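Local coordinates for protein transcriptional regulator (NtrC family) (Aquifex aeolicus, PDB 3DZD) that probably activates sigma54-dependent transcription as a response regulator whose AAA+ ATPase domain binds and hydrolyses ATP, at residues D307-L310 with L311-F315; L316-F319 with A320-K324; I138-I141 with K142-I145. All coordinates share one frame; numbering follows the deposited sequence.

Interaction 1 (D307-L310 with L311-F315); sequences DVIL and LAEYF. With ADP (adenosine-5'-diphosphate), chain C.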
ATOM      1  N   ASP A 307       4.965   7.923 -31.759  1.00 39.75           N
ATOM      2  CA  ASP A 307       4.638   7.448 -30.429  1.00 39.39           C
ATOM      3  C   ASP A 307       3.147   7.131 -30.367  1.00 39.16           C
ATOM      4  O   ASP A 307       2.729   6.291 -29.584  1.00 40.99           O
ATOM      5  CB  ASP A 307       4.986   8.489 -29.364  1.00 39.14           C
ATOM      6  CG  ASP A 307       6.450   8.452 -28.957  1.00 42.96           C
ATOM      7  OD1 ASP A 307       7.201   7.572 -29.438  1.00 45.26           O
ATOM      8  OD2 ASP A 307       6.847   9.315 -28.145  1.00 39.98           O
ATOM      9  N   VAL A 308       2.349   7.804 -31.192  1.00 39.30           N
ATOM     10  CA  VAL A 308       0.903   7.591 -31.177  1.00 39.12           C
ATOM     11  C   VAL A 308       0.573   6.131 -31.500  1.00 43.10           C
ATOM     12  O   VAL A 308      -0.334   5.541 -30.906  1.00 39.35           O
ATOM     13  CB  VAL A 308       0.155   8.567 -32.122  1.00 39.36           C
ATOM     14  CG1 VAL A 308       0.810   8.605 -33.481  1.00 39.80           C
ATOM     15  CG2 VAL A 308      -1.300   8.179 -32.253  1.00 39.30           C
ATOM     16  N   ILE A 309       1.329   5.547 -32.422  1.00 39.53           N
ATOM     17  CA  ILE A 309       1.179   4.136 -32.753  1.00 39.66           C
ATOM     18  C   ILE A 309       1.705   3.223 -31.650  1.00 39.40           C
ATOM     19  O   ILE A 309       1.074   2.217 -31.317  1.00 44.11           O
ATOM     20  CB  ILE A 309       1.923   3.780 -34.026  1.00 40.12           C
ATOM     21  CG1 ILE A 309       1.477   4.687 -35.177  1.00 40.37           C
ATOM     22  CG2 ILE A 309       1.693   2.322 -34.354  1.00 45.40           C
ATOM     23  CD1 ILE A 309      -0.013   4.886 -35.240  1.00 40.27           C
ATOM     24  N   LEU A 310       2.861   3.566 -31.092  1.00 39.41           N
ATOM     25  CA  LEU A 310       3.441   2.783 -30.004  1.00 43.17           C
ATOM     26  C   LEU A 310       2.449   2.681 -28.864  1.00 41.65           C
ATOM     27  O   LEU A 310       2.215   1.602 -28.324  1.00 39.70           O
ATOM     28  CB  LEU A 310       4.745   3.413 -29.493  1.00 39.25           C
ATOM     29  CG  LEU A 310       5.943   3.351 -30.446  1.00 44.80           C
ATOM     30  CD1 LEU A 310       7.212   3.823 -29.754  1.00 47.63           C
ATOM     31  CD2 LEU A 310       6.125   1.938 -30.970  1.00 45.52           C
ATOM     32  N   LEU A 311       1.867   3.818 -28.516  1.00 38.91           N
ATOM     33  CA  LEU A 311       0.932   3.896 -27.422  1.00 38.49           C
ATOM     34  C   LEU A 311      -0.341   3.108 -27.738  1.00 38.43           C
ATOM     35  O   LEU A 311      -0.873   2.392 -26.874  1.00 38.25           O
ATOM     36  CB  LEU A 311       0.619   5.361 -27.118  1.00 38.38           C
ATOM     37  CG  LEU A 311       1.756   6.084 -26.393  1.00 38.55           C
ATOM     38  CD1 LEU A 311       1.649   7.601 -26.499  1.00 38.15           C
ATOM     39  CD2 LEU A 311       1.796   5.634 -24.928  1.00 37.93           C
ATOM     40  N   ALA A 312      -0.822   3.238 -28.972  1.00 38.49           N
ATOM     41  CA  ALA A 312      -2.024   2.534 -29.395  1.00 38.68           C
ATOM     42  C   ALA A 312      -1.840   1.027 -29.257  1.00 38.72           C
ATOM     43  O   ALA A 312      -2.727   0.320 -28.772  1.00 38.52           O
ATOM     44  CB  ALA A 312      -2.389   2.898 -30.838  1.00 38.84           C
ATOM     45  N   GLU A 313      -0.688   0.540 -29.700  1.00 46.69           N
ATOM     46  CA  GLU A 313      -0.399  -0.882 -29.653  1.00 52.96           C
ATOM     47  C   GLU A 313      -0.277  -1.338 -28.205  1.00 50.33           C
ATOM     48  O   GLU A 313      -0.697  -2.436 -27.854  1.00 54.39           O
ATOM     49  CB  GLU A 313       0.882  -1.186 -30.433  1.00 55.31           C
ATOM     50  CG  GLU A 313       0.715  -1.023 -31.938  1.00 58.25           C
ATOM     51  CD  GLU A 313       2.029  -1.066 -32.695  1.00 78.52           C
ATOM     52  OE1 GLU A 313       3.087  -0.778 -32.091  1.00 82.62           O
ATOM     53  OE2 GLU A 313       1.998  -1.381 -33.905  1.00 85.78           O
ATOM     54  N   TYR A 314       0.283  -0.475 -27.368  1.00 38.69           N
ATOM     55  CA  TYR A 314       0.454  -0.778 -25.956  1.00 41.44           C
ATOM     56  C   TYR A 314      -0.908  -0.882 -25.266  1.00 44.20           C
ATOM     57  O   TYR A 314      -1.129  -1.767 -24.428  1.00 45.68           O
ATOM     58  CB  TYR A 314       1.336   0.288 -25.298  1.00 38.12           C
ATOM     59  CG  TYR A 314       1.281   0.348 -23.781  1.00 37.78           C
ATOM     60  CD1 TYR A 314       2.106  -0.450 -22.996  1.00 42.04           C
ATOM     61  CD2 TYR A 314       0.432   1.232 -23.140  1.00 37.66           C
ATOM     62  CE1 TYR A 314       2.060  -0.386 -21.613  1.00 37.64           C
ATOM     63  CE2 TYR A 314       0.379   1.306 -21.767  1.00 38.86           C
ATOM     64  CZ  TYR A 314       1.191   0.497 -21.010  1.00 41.56           C
ATOM     65  OH  TYR A 314       1.124   0.597 -19.642  1.00 51.57           O
ATOM     66  N   PHE A 315      -1.823   0.020 -25.617  1.00 41.64           N
ATOM     67  CA  PHE A 315      -3.149   0.009 -25.002  1.00 44.30           C
ATOM     68  C   PHE A 315      -4.004  -1.127 -25.568  1.00 46.57           C
ATOM     69  O   PHE A 315      -4.720  -1.802 -24.835  1.00 46.37           O
ATOM     70  CB  PHE A 315      -3.850   1.371 -25.162  1.00 37.58           C
ATOM     71  CG  PHE A 315      -3.238   2.474 -24.328  1.00 37.50           C
ATOM     72  CD1 PHE A 315      -3.070   2.318 -22.954  1.00 38.83           C
ATOM     73  CD2 PHE A 315      -2.821   3.663 -24.916  1.00 37.47           C
ATOM     74  CE1 PHE A 315      -2.492   3.324 -22.184  1.00 43.06           C
ATOM     75  CE2 PHE A 315      -2.261   4.678 -24.153  1.00 37.33           C
ATOM     76  CZ  PHE A 315      -2.086   4.511 -22.789  1.00 37.15           C
TER
HETATM   77  PB  ADP C 370      -1.745  13.937 -16.910  0.52 45.33           P
HETATM   78  O1B ADP C 370      -1.168  13.426 -15.605  0.77 43.69           O
HETATM   79  O2B ADP C 370      -2.980  14.796 -16.756  0.88 52.43           O
HETATM   80  O3B ADP C 370      -0.740  14.573 -17.822  1.00 39.04           O
HETATM   81  PA  ADP C 370      -2.326  11.113 -17.245  1.00 49.22           P
HETATM   82  O1A ADP C 370      -0.977  10.456 -17.333  1.00 58.16           O
HETATM   83  O2A ADP C 370      -3.039  11.070 -15.909  1.00 57.69           O
HETATM   84  O3A ADP C 370      -2.200  12.640 -17.777  1.00 55.33           O
HETATM   85  O5' ADP C 370      -3.297  10.436 -18.335  1.00 50.97           O
HETATM   86  C5' ADP C 370      -2.786   9.521 -19.295  1.00 44.76           C
HETATM   87  C4' ADP C 370      -3.374   8.133 -19.133  1.00 44.12           C
HETATM   88  O4' ADP C 370      -2.660   7.300 -20.037  1.00 41.32           O
HETATM   89  C3' ADP C 370      -3.042   7.568 -17.768  1.00 50.68           C
HETATM   90  O3' ADP C 370      -3.913   6.464 -17.504  1.00 50.81           O
HETATM   91  C2' ADP C 370      -1.656   6.994 -17.897  1.00 45.50           C
HETATM   92  O2' ADP C 370      -1.654   5.766 -17.165  1.00 44.81           O
HETATM   93  C1' ADP C 370      -1.548   6.679 -19.374  1.00 42.19           C
HETATM   94  N9  ADP C 370      -0.300   7.212 -19.960  1.00 39.98           N
HETATM   95  C8  ADP C 370      -0.015   8.515 -20.139  1.00 39.52           C
HETATM   96  N7  ADP C 370       1.185   8.684 -20.727  1.00 37.07           N
HETATM   97  C5  ADP C 370       1.693   7.457 -20.938  1.00 37.10           C
HETATM   98  C6  ADP C 370       2.944   6.922 -21.516  1.00 39.84           C
HETATM   99  N6  ADP C 370       3.900   7.760 -22.001  1.00 46.23           N
HETATM  100  N1  ADP C 370       3.090   5.585 -21.553  1.00 43.68           N
HETATM  101  C2  ADP C 370       2.137   4.761 -21.078  1.00 43.39           C
HETATM  102  N3  ADP C 370       0.980   5.174 -20.531  1.00 41.99           N
HETATM  103  C4  ADP C 370       0.709   6.490 -20.437  1.00 39.30           C
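Ile309 sets its CG2 branch anti to the backbone N, and Glu313, one turn on, carries CG anti to its carbonyl carbon (chi1 -70°) and runs extended beyond it; the two side chains cross, and CG2 of Ile309 comes 3.7 Å from OE2 of Glu313. The methyl lies against the carboxylate without any polar bond. A glutamate suits this partly exposed place, since its chain packs over the helix while its end reaches a weak, long ion pair with Lys335.

Leu311 has the same kind of first torsion as Glu313, which lays CG and CD1 back over the carbonyl oxygen of Asp307, with CG 3.3 Å from Asp307 O. Its other methyl, CD2, is left to meet the adenine, 3.6 Å from ADP N1. Beneath these side chains run regular i to i+4 bonds: Leu311 N to Asp307 O, 2.8 Å, and likewise Glu313 N to Ile309 O. Ala312, a small residue, rests its CB on Val308 O and packs on Leu330 and Leu338.

Tyr314 and Phe315 also reach the nucleotide: CE2 of Tyr314 is 3.9 Å from ADP C2, and CZ of Phe315 is 3.9 Å from ADP N3. Both rings meet it obliquely, an apolar lining suited to a base. At the start of the helix, OD1 of Asp307 accepts hydrogen bonds from the backbone N of Glu134 and His135. This is the first helix of the AAA+ lid domain, closing over the adenine end of the ADP pocket.

Interaction 2 (L316-F319 with A320-K324); sequences LKKF and AKEYK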
ATOM      1  N   LEU A 316      -3.918  -1.330 -26.876  1.00 38.16           N
ATOM      2  CA  LEU A 316      -4.669  -2.385 -27.541  1.00 40.67           C
ATOM      3  C   LEU A 316      -4.327  -3.750 -26.947  1.00 49.92           C
ATOM      4  O   LEU A 316      -5.211  -4.572 -26.736  1.00 50.21           O
ATOM      5  CB  LEU A 316      -4.375  -2.378 -29.040  1.00 40.29           C
ATOM      6  CG  LEU A 316      -5.076  -3.455 -29.868  1.00 52.18           C
ATOM      7  CD1 LEU A 316      -6.579  -3.210 -29.898  1.00 42.21           C
ATOM      8  CD2 LEU A 316      -4.503  -3.500 -31.280  1.00 50.45           C
ATOM      9  N   LYS A 317      -3.047  -3.988 -26.676  1.00 51.35           N
ATOM     10  CA  LYS A 317      -2.634  -5.245 -26.073  1.00 51.91           C
ATOM     11  C   LYS A 317      -3.132  -5.347 -24.647  1.00 57.21           C
ATOM     12  O   LYS A 317      -3.734  -6.343 -24.260  1.00 63.90           O
ATOM     13  CB  LYS A 317      -1.115  -5.402 -26.092  1.00 57.99           C
ATOM     14  CG  LYS A 317      -0.583  -6.124 -27.313  1.00 71.68           C
ATOM     15  CD  LYS A 317      -1.036  -5.439 -28.594  1.00 74.54           C
ATOM     16  CE  LYS A 317      -0.222  -5.906 -29.788  1.00 86.21           C
ATOM     17  NZ  LYS A 317      -0.308  -7.384 -29.956  1.00 86.60           N
ATOM     18  N   LYS A 318      -2.876  -4.311 -23.863  1.00 48.87           N
ATOM     19  CA  LYS A 318      -3.218  -4.328 -22.453  1.00 47.79           C
ATOM     20  C   LYS A 318      -4.707  -4.577 -22.215  1.00 53.32           C
ATOM     21  O   LYS A 318      -5.083  -5.304 -21.288  1.00 53.94           O
ATOM     22  CB  LYS A 318      -2.772  -3.027 -21.790  1.00 48.40           C
ATOM     23  CG  LYS A 318      -3.374  -2.778 -20.430  1.00 51.94           C
ATOM     24  CD  LYS A 318      -2.542  -1.767 -19.653  1.00 65.13           C
ATOM     25  CE  LYS A 318      -3.442  -0.872 -18.824  1.00 73.33           C
ATOM     26  NZ  LYS A 318      -4.492  -0.273 -19.700  1.00 62.43           N
ATOM     27  N   PHE A 319      -5.548  -3.981 -23.055  1.00 42.78           N
ATOM     28  CA  PHE A 319      -6.989  -4.113 -22.899  1.00 49.44           C
ATOM     29  C   PHE A 319      -7.509  -5.427 -23.478  1.00 50.99           C
ATOM     30  O   PHE A 319      -8.276  -6.127 -22.822  1.00 54.06           O
ATOM     31  CB  PHE A 319      -7.729  -2.914 -23.506  1.00 40.10           C
ATOM     32  CG  PHE A 319      -7.495  -1.632 -22.771  1.00 37.34           C
ATOM     33  CD1 PHE A 319      -7.580  -1.590 -21.387  1.00 43.05           C
ATOM     34  CD2 PHE A 319      -7.174  -0.465 -23.457  1.00 37.35           C
ATOM     35  CE1 PHE A 319      -7.354  -0.408 -20.697  1.00 36.86           C
ATOM     36  CE2 PHE A 319      -6.953   0.718 -22.782  1.00 37.11           C
ATOM     37  CZ  PHE A 319      -7.038   0.748 -21.404  1.00 39.49           C
ATOM     38  N   ALA A 320      -7.086  -5.758 -24.697  1.00 38.20           N
ATOM     39  CA  ALA A 320      -7.484  -7.012 -25.332  1.00 42.28           C
ATOM     40  C   ALA A 320      -7.165  -8.213 -24.441  1.00 52.31           C
ATOM     41  O   ALA A 320      -7.939  -9.170 -24.361  1.00 52.55           O
ATOM     42  CB  ALA A 320      -6.815  -7.163 -26.698  1.00 46.48           C
ATOM     43  N   LYS A 321      -6.025  -8.153 -23.767  1.00 70.79           N
ATOM     44  CA  LYS A 321      -5.640  -9.198 -22.837  1.00 75.65           C
ATOM     45  C   LYS A 321      -6.581  -9.167 -21.638  1.00 79.79           C
ATOM     46  O   LYS A 321      -7.077 -10.203 -21.186  1.00 81.37           O
ATOM     47  CB  LYS A 321      -4.192  -8.987 -22.379  1.00 79.23           C
ATOM     48  CG  LYS A 321      -3.439 -10.263 -22.012  1.00 92.92           C
ATOM     49  CD  LYS A 321      -3.000 -11.036 -23.251  1.00 99.14           C
ATOM     50  CE  LYS A 321      -2.202 -12.294 -22.895  1.00107.40           C
ATOM     51  NZ  LYS A 321      -3.056 -13.437 -22.453  1.00104.70           N
ATOM     52  N   GLU A 322      -6.841  -7.964 -21.140  1.00 62.68           N
ATOM     53  CA  GLU A 322      -7.573  -7.792 -19.891  1.00 58.75           C
ATOM     54  C   GLU A 322      -9.090  -7.968 -20.020  1.00 56.54           C
ATOM     55  O   GLU A 322      -9.751  -8.364 -19.067  1.00 54.75           O
ATOM     56  CB  GLU A 322      -7.240  -6.438 -19.272  1.00 49.20           C
ATOM     57  CG  GLU A 322      -8.041  -6.105 -18.039  1.00 54.67           C
ATOM     58  CD  GLU A 322      -7.826  -4.670 -17.588  1.00 67.14           C
ATOM     59  OE1 GLU A 322      -8.543  -4.223 -16.662  1.00 73.46           O
ATOM     60  OE2 GLU A 322      -6.941  -3.990 -18.169  1.00 60.41           O
ATOM     61  N   TYR A 323      -9.636  -7.678 -21.195  1.00 57.18           N
ATOM     62  CA  TYR A 323     -11.067  -7.864 -21.440  1.00 53.67           C
ATOM     63  C   TYR A 323     -11.317  -9.104 -22.303  1.00 60.68           C
ATOM     64  O   TYR A 323     -12.306  -9.179 -23.044  1.00 54.94           O
ATOM     65  CB  TYR A 323     -11.681  -6.625 -22.116  1.00 51.85           C
ATOM     66  CG  TYR A 323     -11.458  -5.322 -21.375  1.00 43.55           C
ATOM     67  CD1 TYR A 323     -11.095  -5.320 -20.037  1.00 41.22           C
ATOM     68  CD2 TYR A 323     -11.647  -4.096 -22.009  1.00 37.57           C
ATOM     69  CE1 TYR A 323     -10.892  -4.141 -19.351  1.00 42.00           C
ATOM     70  CE2 TYR A 323     -11.447  -2.898 -21.328  1.00 37.27           C
ATOM     71  CZ  TYR A 323     -11.062  -2.930 -19.998  1.00 40.80           C
ATOM     72  OH  TYR A 323     -10.864  -1.761 -19.294  1.00 36.89           O
ATOM     73  N   LYS A 324     -10.402 -10.066 -22.214  1.00 55.96           N
ATOM     74  CA  LYS A 324     -10.487 -11.300 -22.986  1.00 54.36           C
ATOM     75  C   LYS A 324     -10.983 -11.089 -24.416  1.00 53.58           C
ATOM     76  O   LYS A 324     -11.921 -11.751 -24.840  1.00 59.61           O
ATOM     77  CB  LYS A 324     -11.400 -12.312 -22.280  1.00 65.47           C
ATOM     78  CG  LYS A 324     -11.098 -12.520 -20.792  1.00 69.44           C
ATOM     79  CD  LYS A 324     -12.132 -13.423 -20.127  1.00 72.39           C
ATOM     80  CE  LYS A 324     -12.268 -14.750 -20.871  1.00 79.50           C
ATOM     81  NZ  LYS A 324     -13.291 -15.663 -20.268  1.00 81.81           N
TER
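An aromatic pair one turn apart, Phe319 and Tyr323, makes this a local contact at the C-terminal end of helix 307-322 in the lid domain. The two side chains lie side by side and point the same way, their planes inclined by only 23°. The rings are slid so far apart, with centroids separated by 5.6 Å, that they barely overlap. What touches is the CD1 corner of Phe319, 4.0 Å from CZ of Tyr323 and 3.9 Å from its OH.

Both residues hold CG anti to the carbonyl carbon, chi1 -68° in Phe319 and -55° in Tyr323, and this shared choice sends the rings off the helix in one direction. Tyr323 is the first residue to leave helical geometry, yet its N still bonds back to Phe319 O at 2.6 Å, so the backbone bonding of the helix carries on to this residue. Helix 346-359 of the same lid lies against the rings: Phe319 packs on Lys351, Glu355 and Val358, and the Tyr323 hydroxyl hydrogen-bonds to Glu355. Both positions are buried, which suits aromatic rings, and the phenol of Tyr323 can in addition meet a carboxylate. Replacing Tyr323 by an alanine would probably leave Glu355 without this hydroxyl partner and open a gap beside CD1 of Phe319.

Glu322 adds its carboxylate at the edge of the Phe319 ring, OE2 lying 4.1 Å from CD1. On the other flank Ala320 sets its CB 3.0 Å from Leu316 O, a small side chain close to the backbone that also packs on Phe328. The helix end faces the second subunit: Lys321 NZ hydrogen-bonds to Ser189 O of that chain, whose Arg348 makes a cation-pi contact with Tyr323.

Interaction 3 (I138-I141 with K142-I145); sequences ILEI and KRLI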
ATOM      1  N   ILE A 138      10.930  12.570 -26.115  1.00 39.62           N
ATOM      2  CA  ILE A 138      10.626  11.696 -24.992  1.00 39.37           C
ATOM      3  C   ILE A 138      11.857  10.979 -24.454  1.00 39.57           C
ATOM      4  O   ILE A 138      12.013  10.842 -23.254  1.00 39.40           O
ATOM      5  CB  ILE A 138       9.566  10.659 -25.341  1.00 39.64           C
ATOM      6  CG1 ILE A 138       8.255  11.360 -25.716  1.00 39.32           C
ATOM      7  CG2 ILE A 138       9.379   9.710 -24.162  1.00 38.82           C
ATOM      8  CD1 ILE A 138       7.641  12.176 -24.590  1.00 39.36           C
ATOM      9  N   LEU A 139      12.734  10.525 -25.341  1.00 39.79           N
ATOM     10  CA  LEU A 139      13.980   9.894 -24.906  1.00 40.01           C
ATOM     11  C   LEU A 139      14.837  10.865 -24.090  1.00 40.07           C
ATOM     12  O   LEU A 139      15.520  10.464 -23.147  1.00 40.09           O
ATOM     13  CB  LEU A 139      14.764   9.348 -26.104  1.00 40.43           C
ATOM     14  CG  LEU A 139      14.001   8.253 -26.860  1.00 40.46           C
ATOM     15  CD1 LEU A 139      14.756   7.784 -28.092  1.00 40.94           C
ATOM     16  CD2 LEU A 139      13.681   7.078 -25.918  1.00 40.47           C
ATOM     17  N   GLU A 140      14.787  12.141 -24.450  1.00 61.99           N
ATOM     18  CA  GLU A 140      15.516  13.178 -23.730  1.00 62.09           C
ATOM     19  C   GLU A 140      15.010  13.304 -22.286  1.00 61.71           C
ATOM     20  O   GLU A 140      15.800  13.378 -21.351  1.00 83.37           O
ATOM     21  CB  GLU A 140      15.381  14.500 -24.486  1.00 62.30           C
ATOM     22  CG  GLU A 140      16.178  15.660 -23.932  1.00 62.51           C
ATOM     23  CD  GLU A 140      15.928  16.954 -24.714  1.00 62.73           C
ATOM     24  OE1 GLU A 140      14.805  17.119 -25.260  1.00 62.59           O
ATOM     25  OE2 GLU A 140      16.855  17.806 -24.790  1.00 63.10           O
ATOM     26  N   ILE A 141      13.684  13.314 -22.119  1.00 39.66           N
ATOM     27  CA  ILE A 141      13.050  13.317 -20.794  1.00 39.56           C
ATOM     28  C   ILE A 141      13.456  12.061 -20.002  1.00 39.50           C
ATOM     29  O   ILE A 141      13.816  12.141 -18.825  1.00 39.31           O
ATOM     30  CB  ILE A 141      11.501  13.423 -20.907  1.00 38.84           C
ATOM     31  CG1 ILE A 141      11.091  14.819 -21.391  1.00 39.20           C
ATOM     32  CG2 ILE A 141      10.811  13.084 -19.588  1.00 38.69           C
ATOM     33  CD1 ILE A 141       9.674  14.925 -21.892  1.00 38.95           C
ATOM     34  N   LYS A 142      13.427  10.906 -20.660  1.00 39.11           N
ATOM     35  CA  LYS A 142      13.774   9.649 -19.995  1.00 39.08           C
ATOM     36  C   LYS A 142      15.203   9.619 -19.453  1.00 41.06           C
ATOM     37  O   LYS A 142      15.459   8.996 -18.418  1.00 41.04           O
ATOM     38  CB  LYS A 142      13.535   8.457 -20.920  1.00 39.12           C
ATOM     39  CG  LYS A 142      12.070   8.151 -21.156  1.00 38.89           C
ATOM     40  CD  LYS A 142      11.893   6.926 -22.037  1.00 38.98           C
ATOM     41  CE  LYS A 142      10.439   6.507 -22.098  1.00 38.74           C
ATOM     42  NZ  LYS A 142      10.174   5.611 -23.264  1.00 38.89           N
ATOM     43  N   ARG A 143      16.122  10.296 -20.142  1.00 40.27           N
ATOM     44  CA  ARG A 143      17.505  10.416 -19.678  1.00 48.02           C
ATOM     45  C   ARG A 143      17.639  11.449 -18.562  1.00 48.43           C
ATOM     46  O   ARG A 143      18.538  11.365 -17.725  1.00 54.11           O
ATOM     47  CB  ARG A 143      18.439  10.801 -20.829  1.00 46.98           C
ATOM     48  CG  ARG A 143      18.773   9.656 -21.771  1.00 54.42           C
ATOM     49  CD  ARG A 143      19.786  10.064 -22.846  1.00 64.17           C
ATOM     50  NE  ARG A 143      19.154  10.686 -24.008  1.00 66.50           N
ATOM     51  CZ  ARG A 143      19.157  11.996 -24.240  1.00 61.00           C
ATOM     52  NH1 ARG A 143      19.766  12.815 -23.386  1.00 85.43           N
ATOM     53  NH2 ARG A 143      18.558  12.483 -25.321  1.00 56.42           N
ATOM     54  N   LEU A 144      16.743  12.427 -18.560  1.00 40.84           N
ATOM     55  CA  LEU A 144      16.820  13.523 -17.609  1.00 41.98           C
ATOM     56  C   LEU A 144      16.314  13.106 -16.229  1.00 42.19           C
ATOM     57  O   LEU A 144      16.867  13.504 -15.205  1.00 42.95           O
ATOM     58  CB  LEU A 144      16.012  14.709 -18.134  1.00 39.65           C
ATOM     59  CG  LEU A 144      15.807  15.888 -17.191  1.00 39.55           C
ATOM     60  CD1 LEU A 144      17.129  16.646 -16.972  1.00 40.44           C
ATOM     61  CD2 LEU A 144      14.707  16.808 -17.725  1.00 39.45           C
ATOM     62  N   ILE A 145      15.267  12.288 -16.222  1.00 39.06           N
ATOM     63  CA  ILE A 145      14.577  11.894 -15.000  1.00 39.66           C
ATOM     64  C   ILE A 145      15.489  11.348 -13.899  1.00 42.28           C
ATOM     65  O   ILE A 145      15.363  11.744 -12.736  1.00 42.30           O
ATOM     66  CB  ILE A 145      13.479  10.843 -15.299  1.00 38.87           C
ATOM     67  CG1 ILE A 145      12.276  11.492 -15.988  1.00 38.24           C
ATOM     68  CG2 ILE A 145      13.034  10.162 -14.033  1.00 38.16           C
ATOM     69  CD1 ILE A 145      11.164  10.522 -16.230  1.00 38.02           C
TER
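Ile138 and Lys142 cross one turn apart, CG2 of the isoleucine 4.0 Å from CE of the lysine, so that the aliphatic part of a long polar chain serves as a hydrophobic neighbour. Ile141 and Ile145, the second apolar pair, meet more loosely, CG2 to CG1 at 4.2 Å; beta-branched and buried, they give this side of the helix a compact apolar surface.

Among the charged groups, Lys142 keeps CG anti to its carbonyl carbon (chi1 -72°) and stays extended beyond it, which carries the chain back past Ile138 O toward the preceding turn. There NZ hydrogen-bonds to Gly133 O, and the amino group also makes a cation-pi contact with Phe131. A lysine fits because its methylenes can pack while its end reaches polar partners. Arg143 bends at chi3 (-85°) and lays one face of its guanidinium over the backbone at Glu140, NH2 coming 3.5 Å from Glu140 CA. NH2 also lies 3.9 Å from Glu140 CB, a van der Waals contact with the side chain's first carbon. The opposite charges do not meet, since Glu140 OE2 is 5.6 Å from Arg143 NH2, though they may still attract each other at that range.

Backbone hydrogen bonds hold the turns in step. Lys142 N to Ile138 O spans 3.0 Å, and Ile145 N to Ile141 O is the same length. The bond from Leu144 N to Glu140 O is weak, and Leu144 N also bonds weakly to Ile141 O.

Within the sigma-54 interaction domain, a P-loop AAA+ core, helix 136-149 packs against helix 165-176 through Ile145, on Val168, Leu171 and Ile172, and against strand 294-297 through Ile141 and Leu144, both on Ile296.

In the fold
Interactions 1 and 2 follow one another along helix 307-322 of the lid, their centres 13 Å apart, whereas interaction 3 belongs to the sigma-54 interaction domain. Across that boundary interactions 1 and 3 touch: Asp307 OD2 packs 3.5 Å from Ile138 CG1, although their centres are 18 Å apart. The ADP lies near this junction. Interaction 1 lines its pocket directly, while the side chain of Ile138 stays about 6 Å from the nucleotide and that of Lys318 about 7 Å. Interactions 2 and 3 do not meet, with nearest atoms about 15 Å apart. Helix 307-322 runs from the domain interface, past the nucleotide, to the second subunit.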